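Local coordinates for type 3 secretion system translocon protein SctE (Shigella flexneri, PDB 3U0C), which inserts into the host cell membrane together with IpaC and forms the pore through which type III effector proteins pass into the cytosol, at residues 56-59 with 60-63. Residues are numbered along the deposited sequence; the frame is centred on the assembly and turned at random.
Sequences LLIG and NLIQ
Leu57 overlaps Leu61 one turn further along the helix, the two side chains meeting at a slant, with CD1 of Leu57 4.0 Å from CG of Leu61. The torsions bring them together: Leu57 holds CG opposite its backbone N (chi1 175°), whereas Leu61 turns CG opposite its carbonyl carbon (chi1 -67°), back toward the preceding turn. Ile58 extends the apolar strip, its CD1 lying 4.2 Å from CG1 of Ile62 and 4.3 Å from CD1 of Leu61. Ile62 CG1, folded beside its own N, comes within 3.2 Å of Ile58 O. Four successive i to i+4 backbone bonds accompany this ordinary packing within one surface helix, among them Leu61 N to Leu57 O at 2.8 Å, nearly straight at 168°. Gly59 adds no side chain, but its O accepts from Gln63 N at 3.0 Å. The amides of Asn60 and Gln63 suit exposed positions, though Leu57 is exposed too. Ile58 and Ile62, four apart, form an apolar stripe against the first turns of helix 71-141, touching Leu73, Ile77 and Thr74; Leu61 and Ile62 also meet Leu70 in the connecting loop, so in this N-terminal region of the translocator the short helix 50-65 packs back against the start of its longer neighbour.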
loop_
_atom_site.group_PDB
_atom_site.type_symbol
_atom_site.label_atom_id
_atom_site.label_comp_id
_atom_site.label_asym_id
_atom_site.label_seq_id
_atom_site.Cartn_x
_atom_site.Cartn_y
_atom_site.Cartn_z
ATOM N N LEU A 56 41.934 5.358 -23.152
ATOM C CA LEU A 56 43.095 4.893 -23.874
ATOM C C LEU A 56 43.085 5.469 -25.278
ATOM O O LEU A 56 44.118 5.900 -25.790
ATOM C CB LEU A 56 43.127 3.371 -23.917
ATOM C CG LEU A 56 43.349 2.752 -22.534
ATOM C CD1 LEU A 56 43.052 1.258 -22.543
ATOM C CD2 LEU A 56 44.767 3.039 -22.020
ATOM N N LEU A 57 41.910 5.490 -25.888
ATOM C CA LEU A 57 41.777 5.969 -27.255
ATOM C C LEU A 57 42.165 7.436 -27.396
ATOM O O LEU A 57 42.998 7.795 -28.232
ATOM C CB LEU A 57 40.355 5.745 -27.764
ATOM C CG LEU A 57 40.038 6.311 -29.144
ATOM C CD1 LEU A 57 41.095 5.889 -30.150
ATOM C CD2 LEU A 57 38.649 5.843 -29.580
ATOM N N ILE A 58 41.559 8.285 -26.581
ATOM C CA ILE A 58 41.842 9.699 -26.669
ATOM C C ILE A 58 43.305 9.970 -26.279
ATOM O O ILE A 58 43.959 10.826 -26.869
ATOM C CB ILE A 58 40.873 10.541 -25.837
ATOM C CG1 ILE A 58 41.036 12.018 -26.193
ATOM C CG2 ILE A 58 41.084 10.291 -24.341
ATOM C CD1 ILE A 58 40.982 12.308 -27.678
ATOM N N GLY A 59 43.803 9.216 -25.300
ATOM C CA GLY A 59 45.201 9.272 -24.925
ATOM C C GLY A 59 46.084 8.985 -26.124
ATOM O O GLY A 59 46.997 9.749 -26.428
ATOM N N ASN A 60 45.789 7.892 -26.818
ATOM C CA ASN A 60 46.517 7.488 -28.014
ATOM C C ASN A 60 46.464 8.537 -29.126
ATOM O O ASN A 60 47.489 8.880 -29.715
ATOM C CB ASN A 60 45.973 6.152 -28.531
ATOM C CG ASN A 60 46.982 5.391 -29.378
ATOM O OD1 ASN A 60 47.750 5.983 -30.142
ATOM N ND2 ASN A 60 46.998 4.068 -29.232
ATOM N N LEU A 61 45.266 9.037 -29.418
ATOM C CA LEU A 61 45.094 10.056 -30.443
ATOM C C LEU A 61 45.921 11.297 -30.100
ATOM O O LEU A 61 46.606 11.846 -30.949
ATOM C CB LEU A 61 43.611 10.422 -30.639
ATOM C CG LEU A 61 42.655 9.367 -31.225
ATOM C CD1 LEU A 61 41.204 9.835 -31.245
ATOM C CD2 LEU A 61 43.068 8.949 -32.617
ATOM N N ILE A 62 45.850 11.728 -28.846
ATOM C CA ILE A 62 46.582 12.905 -28.394
ATOM C C ILE A 62 48.106 12.747 -28.560
ATOM O O ILE A 62 48.803 13.696 -28.929
ATOM C CB ILE A 62 46.236 13.237 -26.934
ATOM C CG1 ILE A 62 44.832 13.857 -26.846
ATOM C CG2 ILE A 62 47.275 14.152 -26.322
ATOM C CD1 ILE A 62 44.498 14.429 -25.487
ATOM N N GLN A 63 48.600 11.544 -28.283
ATOM C CA GLN A 63 50.007 11.186 -28.450
ATOM C C GLN A 63 50.570 11.626 -29.785
ATOM O O GLN A 63 51.632 12.245 -29.851
ATOM C CB GLN A 63 50.154 9.676 -28.356
ATOM C CG GLN A 63 51.542 9.153 -28.591
ATOM C CD GLN A 63 51.714 7.776 -27.998
ATOM O OE1 GLN A 63 51.148 6.795 -28.496
ATOM N NE2 GLN A 63 52.463 7.694 -26.892
#